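Local coordinates for protein transcriptional regulator (Streptococcus thermophilus LMD-9, PDB 5JUF) that probably acts as a peptide-responsive transcriptional activator of competence in the ComRS quorum-sensing system, pairing a helix-turn-helix DNA-binding domain with a TPR domain, at residues A[215-220]-A[224-229]; A[205-210]-A[246-251]; A[49-54]-A[146-151]; A[119-124]-A[139-144]. All blocks are in the same frame, centred on the assembly; numbering follows the deposited sequence.

Interaction 1 (A[215-220]-A[224-229])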
loop_
_atom_site.group_PDB
_atom_site.type_symbol
_atom_site.label_atom_id
_atom_site.label_comp_id
_atom_site.label_asym_id
_atom_site.label_seq_id
_atom_site.Cartn_x
_atom_site.Cartn_y
_atom_site.Cartn_z
ATOM N N ALA A 215 10.332 6.584 9.227
ATOM C CA ALA A 215 10.753 5.706 10.313
ATOM C C ALA A 215 11.944 4.843 9.904
ATOM O O ALA A 215 12.867 4.639 10.701
ATOM C CB ALA A 215 9.584 4.833 10.776
ATOM N N LEU A 216 11.958 4.338 8.665
ATOM C CA LEU A 216 13.102 3.544 8.219
ATOM C C LEU A 216 14.364 4.398 8.083
ATOM O O LEU A 216 15.472 3.925 8.363
ATOM C CB LEU A 216 12.769 2.851 6.897
ATOM C CG LEU A 216 11.812 1.665 7.024
ATOM C CD1 LEU A 216 11.198 1.342 5.672
ATOM C CD2 LEU A 216 12.528 0.437 7.616
ATOM N N LYS A 217 14.216 5.658 7.660
ATOM C CA LYS A 217 15.379 6.530 7.525
ATOM C C LYS A 217 16.014 6.809 8.879
ATOM O O LYS A 217 17.244 6.779 9.014
ATOM C CB LYS A 217 14.982 7.834 6.834
ATOM C CG LYS A 217 14.848 7.720 5.318
ATOM C CD LYS A 217 14.546 9.083 4.700
ATOM C CE LYS A 217 14.683 9.037 3.179
ATOM N NZ LYS A 217 16.123 9.075 2.786
ATOM N N ILE A 218 15.188 7.093 9.892
ATOM C CA ILE A 218 15.680 7.191 11.263
ATOM C C ILE A 218 16.380 5.897 11.665
ATOM O O ILE A 218 17.518 5.908 12.143
ATOM C CB ILE A 218 14.521 7.539 12.220
ATOM C CG1 ILE A 218 14.032 8.972 11.970
ATOM C CG2 ILE A 218 14.959 7.412 13.689
ATOM C CD1 ILE A 218 12.737 9.302 12.693
ATOM N N PHE A 219 15.718 4.757 11.449
ATOM C CA PHE A 219 16.317 3.461 11.780
ATOM C C PHE A 219 17.670 3.260 11.091
ATOM O O PHE A 219 18.635 2.805 11.720
ATOM C CB PHE A 219 15.335 2.343 11.412
ATOM C CG PHE A 219 15.844 0.964 11.707
ATOM C CD1 PHE A 219 16.080 0.564 13.012
ATOM C CD2 PHE A 219 16.072 0.060 10.680
ATOM C CE1 PHE A 219 16.559 -0.707 13.290
ATOM C CE2 PHE A 219 16.548 -1.215 10.950
ATOM C CZ PHE A 219 16.796 -1.598 12.262
ATOM N N HIS A 220 17.772 3.594 9.805
ATOM C CA HIS A 220 19.023 3.406 9.071
ATOM C C HIS A 220 19.986 4.575 9.210
ATOM O O HIS A 220 21.047 4.554 8.578
ATOM C CB HIS A 220 18.751 3.184 7.581
ATOM C CG HIS A 220 17.908 1.986 7.287
ATOM N ND1 HIS A 220 17.024 1.943 6.230
ATOM C CD2 HIS A 220 17.830 0.779 7.894
ATOM C CE1 HIS A 220 16.428 0.763 6.206
ATOM N NE2 HIS A 220 16.897 0.040 7.207
ATOM N N SER A 224 19.154 11.810 4.060
ATOM C CA SER A 224 18.974 12.456 2.770
ATOM C C SER A 224 17.491 12.502 2.424
ATOM O O SER A 224 16.755 11.535 2.646
ATOM C CB SER A 224 19.752 11.710 1.684
ATOM O OG SER A 224 19.309 10.366 1.582
ATOM N N ASP A 225 17.046 13.655 1.915
ATOM C CA ASP A 225 15.657 13.889 1.514
ATOM C C ASP A 225 14.671 13.782 2.676
ATOM O O ASP A 225 13.464 13.682 2.442
ATOM C CB ASP A 225 15.216 12.927 0.400
ATOM C CG ASP A 225 16.116 12.981 -0.807
ATOM O OD1 ASP A 225 16.430 14.098 -1.270
ATOM O OD2 ASP A 225 16.514 11.899 -1.287
ATOM N N PHE A 226 15.146 13.784 3.926
ATOM C CA PHE A 226 14.228 13.617 5.056
ATOM C C PHE A 226 13.281 14.803 5.173
ATOM O O PHE A 226 12.090 14.629 5.453
ATOM C CB PHE A 226 15.001 13.429 6.366
ATOM C CG PHE A 226 14.144 12.976 7.524
ATOM C CD1 PHE A 226 13.501 13.899 8.346
ATOM C CD2 PHE A 226 13.981 11.620 7.793
ATOM C CE1 PHE A 226 12.711 13.475 9.403
ATOM C CE2 PHE A 226 13.195 11.190 8.853
ATOM C CZ PHE A 226 12.557 12.121 9.660
ATOM N N LEU A 227 13.795 16.018 4.970
ATOM C CA LEU A 227 12.928 17.190 5.009
ATOM C C LEU A 227 11.940 17.191 3.854
ATOM O O LEU A 227 10.845 17.748 3.978
ATOM C CB LEU A 227 13.773 18.460 4.999
ATOM C CG LEU A 227 14.585 18.635 6.286
ATOM C CD1 LEU A 227 15.281 19.984 6.305
ATOM C CD2 LEU A 227 13.683 18.453 7.504
ATOM N N THR A 228 12.305 16.566 2.733
ATOM C CA THR A 228 11.363 16.374 1.634
ATOM C C THR A 228 10.207 15.476 2.046
ATOM O O THR A 228 9.052 15.744 1.702
ATOM C CB THR A 228 12.091 15.785 0.426
ATOM O OG1 THR A 228 13.212 16.610 0.113
ATOM C CG2 THR A 228 11.165 15.693 -0.786
ATOM N N VAL A 229 10.505 14.395 2.771
ATOM C CA VAL A 229 9.464 13.525 3.307
ATOM C C VAL A 229 8.556 14.304 4.255
ATOM O O VAL A 229 7.324 14.235 4.165
ATOM C CB VAL A 229 10.108 12.313 4.008
ATOM C CG1 VAL A 229 9.056 11.432 4.659
ATOM C CG2 VAL A 229 10.970 11.520 3.014
#
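Lys217 NZ donates a hydrogen bond to the backbone oxygen Ser224 O at 2.5 Å, unusually short for an amine and a carbonyl, so the exact length is doubtful. The bond joins the end of helix 200-219 to the turn before helix 226-240, two consecutive helices of the TPR domain. The amine lies in the carbonyl plane, with a C=O...N angle of 156°. A bend at the last torsion of the lysine (chi4 -78°) swings NZ toward the turn after an otherwise extended chain. Ser224 OG is more distant, 3.6 Å from Lys217 NZ.

The rest of the contact is apolar. Phe226 CG stands anti to its own backbone N (chi1 -168°), which carries the ring toward helix 200-219. Lys217 CB meets the ring edge at 4.0 Å from Phe226 CD2, the two side chains running past each other in opposite directions. Ile218 approaches obliquely, its CG1 lying 3.9 Å from Phe226 CE2. Phe223 also meets this ring, and Ala214, one turn before Ile218, packs against it. Deeper along helix 226-240, Val229 just reaches the lysine chain, its CG2 being 4.5 Å from Lys217 CE.

Interaction 2 (A[205-210]-A[246-251])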
loop_
_atom_site.group_PDB
_atom_site.type_symbol
_atom_site.label_atom_id
_atom_site.label_comp_id
_atom_site.label_asym_id
_atom_site.label_seq_id
_atom_site.Cartn_x
_atom_site.Cartn_y
_atom_site.Cartn_z
ATOM N N VAL A 205 -3.242 6.683 2.254
ATOM C CA VAL A 205 -2.280 5.615 1.995
ATOM C C VAL A 205 -0.909 6.201 1.701
ATOM O O VAL A 205 0.108 5.724 2.213
ATOM C CB VAL A 205 -2.766 4.719 0.842
ATOM C CG1 VAL A 205 -1.652 3.781 0.414
ATOM C CG2 VAL A 205 -4.000 3.923 1.278
ATOM N N LEU A 206 -0.865 7.253 0.880
ATOM C CA LEU A 206 0.385 7.967 0.642
ATOM C C LEU A 206 0.997 8.465 1.954
ATOM O O LEU A 206 2.202 8.311 2.187
ATOM C CB LEU A 206 0.129 9.131 -0.320
ATOM C CG LEU A 206 1.312 10.049 -0.653
ATOM C CD1 LEU A 206 2.451 9.234 -1.291
ATOM C CD2 LEU A 206 0.888 11.204 -1.554
ATOM N N PHE A 207 0.175 9.060 2.831
ATOM C CA PHE A 207 0.695 9.576 4.100
ATOM C C PHE A 207 1.339 8.466 4.919
ATOM O O PHE A 207 2.436 8.632 5.473
ATOM C CB PHE A 207 -0.414 10.243 4.919
ATOM C CG PHE A 207 0.069 10.782 6.244
ATOM C CD1 PHE A 207 0.620 12.055 6.322
ATOM C CD2 PHE A 207 -0.005 10.009 7.397
ATOM C CE1 PHE A 207 1.080 12.562 7.532
ATOM C CE2 PHE A 207 0.470 10.505 8.618
ATOM C CZ PHE A 207 1.020 11.779 8.675
ATOM N N ASN A 208 0.662 7.331 5.021
ATOM C CA ASN A 208 1.211 6.232 5.801
ATOM C C ASN A 208 2.510 5.709 5.190
ATOM O O ASN A 208 3.430 5.324 5.921
ATOM C CB ASN A 208 0.152 5.135 5.942
ATOM C CG ASN A 208 -0.984 5.557 6.878
ATOM O OD1 ASN A 208 -0.784 6.396 7.754
ATOM N ND2 ASN A 208 -2.165 4.988 6.691
ATOM N N ASP A 209 2.616 5.707 3.863
ATOM C CA ASP A 209 3.883 5.338 3.241
ATOM C C ASP A 209 4.983 6.341 3.582
ATOM O O ASP A 209 6.133 5.952 3.808
ATOM C CB ASP A 209 3.717 5.227 1.725
ATOM C CG ASP A 209 3.134 3.890 1.292
ATOM O OD1 ASP A 209 2.900 3.028 2.155
ATOM O OD2 ASP A 209 2.926 3.697 0.076
ATOM N N LEU A 210 4.657 7.642 3.621
ATOM C CA LEU A 210 5.671 8.631 3.990
ATOM C C LEU A 210 6.149 8.417 5.425
ATOM O O LEU A 210 7.341 8.555 5.715
ATOM C CB LEU A 210 5.139 10.062 3.795
ATOM C CG LEU A 210 4.828 10.466 2.335
ATOM C CD1 LEU A 210 3.979 11.728 2.256
ATOM C CD2 LEU A 210 6.100 10.648 1.533
ATOM N N LYS A 246 -0.906 15.540 12.331
ATOM C CA LYS A 246 0.111 16.582 12.268
ATOM C C LYS A 246 1.096 16.521 13.424
ATOM O O LYS A 246 2.297 16.732 13.175
ATOM C CB LYS A 246 -0.550 17.961 12.186
ATOM C CG LYS A 246 0.376 19.065 11.707
ATOM C CD LYS A 246 -0.422 20.267 11.199
ATOM C CE LYS A 246 0.468 21.278 10.471
ATOM N NZ LYS A 246 -0.175 22.646 10.456
ATOM N N PRO A 247 0.692 16.272 14.682
ATOM C CA PRO A 247 1.715 16.182 15.737
ATOM C C PRO A 247 2.794 15.161 15.420
ATOM O O PRO A 247 3.966 15.432 15.698
ATOM C CB PRO A 247 0.899 15.814 16.991
ATOM C CG PRO A 247 -0.450 16.425 16.752
ATOM C CD PRO A 247 -0.674 16.186 15.253
ATOM N N SER A 248 2.444 14.022 14.800
ATOM C CA SER A 248 3.454 13.009 14.494
ATOM C C SER A 248 4.480 13.533 13.497
ATOM O O SER A 248 5.641 13.116 13.530
ATOM C CB SER A 248 2.796 11.717 13.975
ATOM O OG SER A 248 2.266 11.866 12.661
ATOM N N VAL A 249 4.086 14.471 12.638
ATOM C CA VAL A 249 5.032 15.047 11.691
ATOM C C VAL A 249 5.967 16.023 12.388
ATOM O O VAL A 249 7.165 16.058 12.095
ATOM C CB VAL A 249 4.279 15.705 10.525
ATOM C CG1 VAL A 249 5.268 16.293 9.508
ATOM C CG2 VAL A 249 3.368 14.677 9.852
ATOM N N PHE A 250 5.438 16.840 13.302
ATOM C CA PHE A 250 6.302 17.690 14.115
ATOM C C PHE A 250 7.307 16.852 14.899
ATOM O O PHE A 250 8.464 17.255 15.075
ATOM C CB PHE A 250 5.464 18.550 15.065
ATOM C CG PHE A 250 4.814 19.733 14.403
ATOM C CD1 PHE A 250 5.500 20.485 13.464
ATOM C CD2 PHE A 250 3.513 20.098 14.729
ATOM C CE1 PHE A 250 4.904 21.573 12.857
ATOM C CE2 PHE A 250 2.907 21.186 14.128
ATOM C CZ PHE A 250 3.603 21.928 13.193
ATOM N N VAL A 251 6.880 15.684 15.389
ATOM C CA VAL A 251 7.823 14.783 16.049
ATOM C C VAL A 251 8.881 14.288 15.060
ATOM O O VAL A 251 10.045 14.107 15.432
ATOM C CB VAL A 251 7.067 13.623 16.726
ATOM C CG1 VAL A 251 8.041 12.583 17.270
ATOM C CG2 VAL A 251 6.171 14.161 17.869
#
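Phe207 meets Val249 with the rim of its ring: the methyl Val249 CG2 sits near the ring plane, 3.9 Å from Phe207 CE1, and lies equally close to CZ. This is the tight part of the contact, one methyl of the branched valine against two aromatic C-H groups, and both residues are buried. The phenylalanine reaches across because its chi1 of 180° turns the ring as far as it can go from the amide nitrogen, straight out from helix 200-219. Of the two valine methyls it is CG2, the one beside the backbone N, that meets the ring.

The segments do not follow one another in the TPR domain. Helix 226-240 comes between them in sequence, and its Ile237 touches both Phe207 and Val249, so the ring and the methyl meet beside a shared third helix, as in the stacked helices of a tetratricopeptide array.

The looser side is that of Ser248, which is partly exposed. Its OG also lies near the ring plane, but at 4.2 Å from Phe207 CZ, and it makes no hydrogen bond across the contact. That hydroxyl is instead bonded to the backbone oxygen of Tyr245, whose own ring meets Phe207 with the planes about 15° apart. Another polar atom lies in the plane at the ring's edge, Asn208 OD1, 3.7 Å from Phe207 CD2.

Interaction 3 (A[49-54]-A[146-151])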
loop_
_atom_site.group_PDB
_atom_site.type_symbol
_atom_site.label_atom_id
_atom_site.label_comp_id
_atom_site.label_asym_id
_atom_site.label_seq_id
_atom_site.Cartn_x
_atom_site.Cartn_y
_atom_site.Cartn_z
ATOM N N LEU A 49 -9.765 -5.731 -14.914
ATOM C CA LEU A 49 -9.996 -5.070 -16.193
ATOM C C LEU A 49 -8.694 -4.839 -16.948
ATOM O O LEU A 49 -8.620 -5.072 -18.158
ATOM C CB LEU A 49 -10.706 -3.729 -15.970
ATOM C CG LEU A 49 -12.224 -3.773 -16.060
ATOM C CD1 LEU A 49 -12.827 -2.370 -15.875
ATOM C CD2 LEU A 49 -12.603 -4.363 -17.406
ATOM N N ASP A 50 -7.661 -4.367 -16.248
ATOM C CA ASP A 50 -6.387 -4.068 -16.900
ATOM C C ASP A 50 -5.721 -5.335 -17.438
ATOM O O ASP A 50 -5.260 -5.361 -18.585
ATOM C CB ASP A 50 -5.457 -3.342 -15.926
ATOM C CG ASP A 50 -5.889 -1.896 -15.652
ATOM O OD1 ASP A 50 -6.690 -1.325 -16.427
ATOM O OD2 ASP A 50 -5.410 -1.327 -14.653
ATOM N N ARG A 51 -5.653 -6.393 -16.626
ATOM C CA ARG A 51 -5.062 -7.650 -17.107
ATOM C C ARG A 51 -5.871 -8.247 -18.250
ATOM O O ARG A 51 -5.304 -8.784 -19.213
ATOM C CB ARG A 51 -4.959 -8.668 -15.969
ATOM C CG ARG A 51 -4.187 -8.183 -14.747
ATOM C CD ARG A 51 -2.789 -8.736 -14.654
ATOM N NE ARG A 51 -2.256 -8.579 -13.301
ATOM C CZ ARG A 51 -1.429 -7.610 -12.917
ATOM N NH1 ARG A 51 -0.997 -6.711 -13.780
ATOM N NH2 ARG A 51 -1.019 -7.546 -11.661
ATOM N N LEU A 52 -7.203 -8.207 -18.141
ATOM C CA LEU A 52 -8.043 -8.738 -19.208
ATOM C C LEU A 52 -7.829 -7.962 -20.504
ATOM O O LEU A 52 -7.741 -8.558 -21.587
ATOM C CB LEU A 52 -9.517 -8.692 -18.790
ATOM C CG LEU A 52 -10.509 -9.400 -19.724
ATOM C CD1 LEU A 52 -10.265 -10.898 -19.710
ATOM C CD2 LEU A 52 -11.973 -9.083 -19.377
ATOM N N SER A 53 -7.741 -6.632 -20.416
ATOM C CA SER A 53 -7.484 -5.828 -21.613
ATOM C C SER A 53 -6.138 -6.179 -22.243
ATOM O O SER A 53 -6.027 -6.294 -23.470
ATOM C CB SER A 53 -7.537 -4.343 -21.268
ATOM O OG SER A 53 -7.167 -3.568 -22.392
ATOM N N TYR A 54 -5.101 -6.347 -21.418
ATOM C CA TYR A 54 -3.800 -6.775 -21.930
ATOM C C TYR A 54 -3.894 -8.136 -22.618
ATOM O O TYR A 54 -3.368 -8.327 -23.722
ATOM C CB TYR A 54 -2.776 -6.829 -20.786
ATOM C CG TYR A 54 -1.427 -7.379 -21.218
ATOM C CD1 TYR A 54 -0.513 -6.570 -21.899
ATOM C CD2 TYR A 54 -1.070 -8.707 -20.958
ATOM C CE1 TYR A 54 0.727 -7.073 -22.319
ATOM C CE2 TYR A 54 0.163 -9.222 -21.393
ATOM C CZ TYR A 54 1.054 -8.391 -22.064
ATOM O OH TYR A 54 2.276 -8.895 -22.484
ATOM N N GLU A 146 5.113 -10.933 -4.583
ATOM C CA GLU A 146 6.402 -10.857 -5.285
ATOM C C GLU A 146 6.229 -10.313 -6.698
ATOM O O GLU A 146 6.953 -9.409 -7.126
ATOM C CB GLU A 146 7.073 -12.235 -5.365
ATOM C CG GLU A 146 7.714 -12.729 -4.106
ATOM C CD GLU A 146 8.297 -14.129 -4.273
ATOM O OE1 GLU A 146 8.193 -14.723 -5.381
ATOM O OE2 GLU A 146 8.865 -14.626 -3.289
ATOM N N ASP A 147 5.272 -10.859 -7.440
ATOM C CA ASP A 147 5.098 -10.437 -8.824
ATOM C C ASP A 147 4.476 -9.048 -8.922
ATOM O O ASP A 147 4.841 -8.267 -9.810
ATOM C CB ASP A 147 4.256 -11.459 -9.577
ATOM C CG ASP A 147 5.109 -12.611 -10.147
ATOM O OD1 ASP A 147 6.352 -12.554 -10.042
ATOM O OD2 ASP A 147 4.527 -13.547 -10.735
ATOM N N LEU A 148 3.536 -8.715 -8.033
ATOM C CA LEU A 148 2.991 -7.364 -8.068
ATOM C C LEU A 148 4.072 -6.337 -7.759
ATOM O O LEU A 148 4.117 -5.271 -8.383
ATOM C CB LEU A 148 1.804 -7.239 -7.103
ATOM C CG LEU A 148 0.485 -7.730 -7.736
ATOM C CD1 LEU A 148 -0.575 -7.949 -6.673
ATOM C CD2 LEU A 148 0.011 -6.704 -8.753
ATOM N N PHE A 149 4.983 -6.655 -6.835
ATOM C CA PHE A 149 6.062 -5.717 -6.536
ATOM C C PHE A 149 7.066 -5.611 -7.687
ATOM O O PHE A 149 7.619 -4.529 -7.935
ATOM C CB PHE A 149 6.775 -6.108 -5.241
ATOM C CG PHE A 149 7.816 -5.113 -4.811
ATOM C CD1 PHE A 149 7.459 -3.801 -4.526
ATOM C CD2 PHE A 149 9.147 -5.480 -4.702
ATOM C CE1 PHE A 149 8.412 -2.870 -4.137
ATOM C CE2 PHE A 149 10.105 -4.551 -4.305
ATOM C CZ PHE A 149 9.735 -3.247 -4.027
ATOM N N GLU A 150 7.356 -6.723 -8.378
ATOM C CA GLU A 150 8.194 -6.624 -9.574
ATOM C C GLU A 150 7.581 -5.667 -10.594
ATOM O O GLU A 150 8.300 -4.945 -11.293
ATOM C CB GLU A 150 8.401 -8.010 -10.216
ATOM C CG GLU A 150 9.229 -9.005 -9.382
ATOM C CD GLU A 150 10.734 -8.716 -9.379
ATOM O OE1 GLU A 150 11.164 -7.737 -10.012
ATOM O OE2 GLU A 150 11.494 -9.486 -8.753
ATOM N N GLN A 151 6.259 -5.640 -10.682
ATOM C CA GLN A 151 5.584 -4.706 -11.579
ATOM C C GLN A 151 5.589 -3.285 -11.024
ATOM O O GLN A 151 5.851 -2.332 -11.763
ATOM C CB GLN A 151 4.154 -5.194 -11.828
ATOM C CG GLN A 151 4.144 -6.506 -12.627
ATOM C CD GLN A 151 2.778 -7.147 -12.725
ATOM O OE1 GLN A 151 1.984 -7.096 -11.781
ATOM N NE2 GLN A 151 2.504 -7.787 -13.861
#
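Arg51 carries this contact with its guanidinium, which meets Leu148 with an edge and Gln151 over one face. The methyl Leu148 CD2 lies in the guanidinium plane at its edge, 3.2 Å from Arg51 NH2, a tight contact. Gln151 approaches differently: its NE2 sits over one face of the group, 3.7 Å from Arg51 NH1, and its OE1 is 3.0 Å from Arg51 NH2. Amide and guanidinium are turned 45° against each other, neither stacked flat nor coplanar. After a bend at chi2 (-103°) the arginine chain runs extended only as far as NE, and the guanidinium is then turned about the CD-NE bond to meet a glutamine extended from the opposite direction.

What fixes the amide lies one shell out. Gln151 OE1 accepts a hydrogen bond from Gln36 NE2, and Gln151 NE2 donates to the backbone oxygen of Gly29, so both ends of the amide are held and its rotation is set. Gln36 also packs against Arg51 and Leu148. Next along helix 139-152, Asp147 and Glu146 both form salt bridges with Arg35, neighbour of Gln36, while Arg51 NE has a long, weak ion pair with Glu118.

Residues of helices 34-41 and 49-59 are thus docked on the TPR domain, an interdomain interface consistent with a helix-turn-helix unit held against its sensor domain in the apo state of an RNPP regulator.

Interaction 4 (A[119-124]-A[139-144]). With SO4 (sulfate ion), chain C.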
loop_
_atom_site.group_PDB
_atom_site.type_symbol
_atom_site.label_atom_id
_atom_site.label_comp_id
_atom_site.label_asym_id
_atom_site.label_seq_id
_atom_site.Cartn_x
_atom_site.Cartn_y
_atom_site.Cartn_z
ATOM N N GLU A 119 -6.929 -6.873 -6.002
ATOM C CA GLU A 119 -7.747 -6.365 -4.904
ATOM C C GLU A 119 -7.659 -7.267 -3.687
ATOM O O GLU A 119 -7.556 -6.787 -2.556
ATOM C CB GLU A 119 -9.206 -6.222 -5.348
ATOM C CG GLU A 119 -9.424 -5.120 -6.361
ATOM C CD GLU A 119 -9.152 -3.733 -5.787
ATOM O OE1 GLU A 119 -9.337 -3.551 -4.567
ATOM O OE2 GLU A 119 -8.738 -2.831 -6.550
ATOM N N LEU A 120 -7.735 -8.581 -3.892
ATOM C CA LEU A 120 -7.592 -9.493 -2.765
ATOM C C LEU A 120 -6.236 -9.315 -2.088
ATOM O O LEU A 120 -6.136 -9.355 -0.858
ATOM C CB LEU A 120 -7.797 -10.937 -3.236
ATOM C CG LEU A 120 -9.191 -11.261 -3.797
ATOM C CD1 LEU A 120 -9.247 -12.633 -4.498
ATOM C CD2 LEU A 120 -10.229 -11.202 -2.697
ATOM N N LEU A 121 -5.179 -9.099 -2.868
ATOM C CA LEU A 121 -3.867 -8.911 -2.260
ATOM C C LEU A 121 -3.828 -7.635 -1.416
ATOM O O LEU A 121 -3.261 -7.622 -0.312
ATOM C CB LEU A 121 -2.812 -8.887 -3.363
ATOM C CG LEU A 121 -1.325 -9.010 -3.026
ATOM C CD1 LEU A 121 -0.739 -7.658 -2.903
ATOM C CD2 LEU A 121 -0.999 -9.879 -1.809
ATOM N N THR A 122 -4.423 -6.558 -1.927
ATOM C CA THR A 122 -4.590 -5.317 -1.171
ATOM C C THR A 122 -5.226 -5.556 0.194
ATOM O O THR A 122 -4.774 -5.002 1.205
ATOM C CB THR A 122 -5.439 -4.342 -1.991
ATOM O OG1 THR A 122 -4.612 -3.756 -3.005
ATOM C CG2 THR A 122 -6.039 -3.272 -1.123
ATOM N N LEU A 123 -6.280 -6.377 0.242
ATOM C CA LEU A 123 -6.923 -6.685 1.519
ATOM C C LEU A 123 -6.020 -7.534 2.409
ATOM O O LEU A 123 -5.972 -7.317 3.626
ATOM C CB LEU A 123 -8.267 -7.388 1.282
ATOM C CG LEU A 123 -9.292 -6.558 0.479
ATOM C CD1 LEU A 123 -10.521 -7.375 0.142
ATOM C CD2 LEU A 123 -9.686 -5.292 1.245
ATOM N N ASP A 124 -5.299 -8.505 1.819
ATOM C CA ASP A 124 -4.378 -9.349 2.589
ATOM C C ASP A 124 -3.243 -8.524 3.186
ATOM O O ASP A 124 -2.797 -8.789 4.309
ATOM C CB ASP A 124 -3.789 -10.461 1.701
ATOM C CG ASP A 124 -4.789 -11.595 1.408
ATOM O OD1 ASP A 124 -5.557 -11.977 2.304
ATOM O OD2 ASP A 124 -4.798 -12.099 0.272
ATOM N N PRO A 139 2.753 -17.537 2.949
ATOM C CA PRO A 139 3.474 -17.835 1.695
ATOM C C PRO A 139 2.663 -17.646 0.420
ATOM O O PRO A 139 3.233 -17.263 -0.609
ATOM C CB PRO A 139 3.920 -19.298 1.885
ATOM C CG PRO A 139 3.048 -19.850 2.963
ATOM C CD PRO A 139 2.678 -18.706 3.852
ATOM N N LYS A 140 1.353 -17.892 0.433
ATOM C CA LYS A 140 0.571 -17.653 -0.776
ATOM C C LYS A 140 0.444 -16.161 -1.060
ATOM O O LYS A 140 0.572 -15.723 -2.212
ATOM C CB LYS A 140 -0.810 -18.293 -0.651
ATOM C CG LYS A 140 -1.753 -17.932 -1.789
ATOM C CD LYS A 140 -1.174 -18.277 -3.164
ATOM C CE LYS A 140 -1.340 -19.754 -3.489
ATOM N NZ LYS A 140 -0.896 -20.074 -4.880
ATOM N N VAL A 141 0.181 -15.368 -0.021
ATOM C CA VAL A 141 0.203 -13.916 -0.172
ATOM C C VAL A 141 1.564 -13.457 -0.683
ATOM O O VAL A 141 1.651 -12.591 -1.563
ATOM C CB VAL A 141 -0.164 -13.245 1.167
ATOM C CG1 VAL A 141 0.091 -11.737 1.122
ATOM C CG2 VAL A 141 -1.621 -13.527 1.508
ATOM N N GLU A 142 2.647 -14.040 -0.144
ATOM C CA GLU A 142 3.989 -13.626 -0.535
ATOM C C GLU A 142 4.248 -13.901 -2.015
ATOM O O GLU A 142 4.812 -13.061 -2.727
ATOM C CB GLU A 142 5.030 -14.339 0.334
ATOM C CG GLU A 142 6.439 -13.820 0.103
ATOM C CD GLU A 142 6.623 -12.373 0.592
ATOM O OE1 GLU A 142 5.741 -11.852 1.313
ATOM O OE2 GLU A 142 7.657 -11.759 0.251
ATOM N N GLU A 143 3.841 -15.069 -2.505
ATOM C CA GLU A 143 4.055 -15.373 -3.919
ATOM C C GLU A 143 3.350 -14.363 -4.817
ATOM O O GLU A 143 3.901 -13.925 -5.836
ATOM C CB GLU A 143 3.571 -16.796 -4.206
ATOM C CG GLU A 143 3.542 -17.181 -5.674
ATOM C CD GLU A 143 2.896 -18.546 -5.902
ATOM O OE1 GLU A 143 1.962 -18.901 -5.147
ATOM O OE2 GLU A 143 3.318 -19.256 -6.836
ATOM N N ILE A 144 2.128 -13.971 -4.452
ATOM C CA ILE A 144 1.385 -12.999 -5.244
ATOM C C ILE A 144 2.003 -11.615 -5.110
ATOM O O ILE A 144 2.176 -10.902 -6.106
ATOM C CB ILE A 144 -0.095 -13.007 -4.826
ATOM C CG1 ILE A 144 -0.697 -14.386 -5.151
ATOM C CG2 ILE A 144 -0.855 -11.850 -5.488
ATOM C CD1 ILE A 144 -2.116 -14.581 -4.662
HETATM S S SO4 C . -1.022 -17.484 3.296
HETATM O O1 SO4 C . -0.826 -17.453 4.743
HETATM O O2 SO4 C . -0.429 -16.296 2.685
HETATM O O3 SO4 C . -0.390 -18.692 2.759
HETATM O O4 SO4 C . -2.454 -17.498 2.994
#
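Segments 119-124 and 139-144, parts of two consecutive helices of the tetratricopeptide domain (117-130 and 139-152), have axes 10.5 Å apart at closest approach and directions 126° apart, the backbones coming nearest where Leu121 faces Val141. Leu121 lies between two partners: its CD2 touches Val141 CG1 at 3.6 Å, and its CG meets Ile144 CG2 at 3.8 Å. With chi1 at -167° the leucine's CG points away from its amide nitrogen, across to the other helix. It runs obliquely over the valine but slides past the isoleucine in the opposite direction. Asp124 lies with CB, CG and OD2 along Val141 CG2, OD2 at 3.7 Å, without a hydrogen bond between the segments.

The far side of Val141 CG2 borders a sulfate ion, probably from the crystallisation liquor. Val141 N donates to sulfate O2 at 2.9 Å, nearly straight at 172°, and Lys140 N to sulfate O3 at 3.0 Å. Ser138 OG adds a third bond. Lys140 NZ turns away to a salt bridge with Glu143.

The helices meet through apolar branches, while two main-chain N-H groups at the start of helix 139-152 and the hydroxyl of Ser138 grip the anion, whose charge the helix dipole would probably favour.

From the N terminus, helix 49-59 of the helix-turn-helix region opens the first loop, which interaction 3 closes at helix 139-152. Interaction 4 falls entirely within that loop, joining helix 117-130 to the same helix 139-152; the two contacts touch, Leu148 CD1 lying 3.8 Å from Leu121 CD1. Farther along, helix 200-219 opens a second loop, closed by interaction 2 at helix 246-260. Interaction 1 lies within it, touches it with Val229 CG1 3.5 Å from Leu210 O, and joins helix 200-219 to helix 226-240. No loops cross, and the two pairs follow in series on opposite sides of the chain's centre. Interaction 3 ties the two domains together, whereas the other three stay within the TPR region.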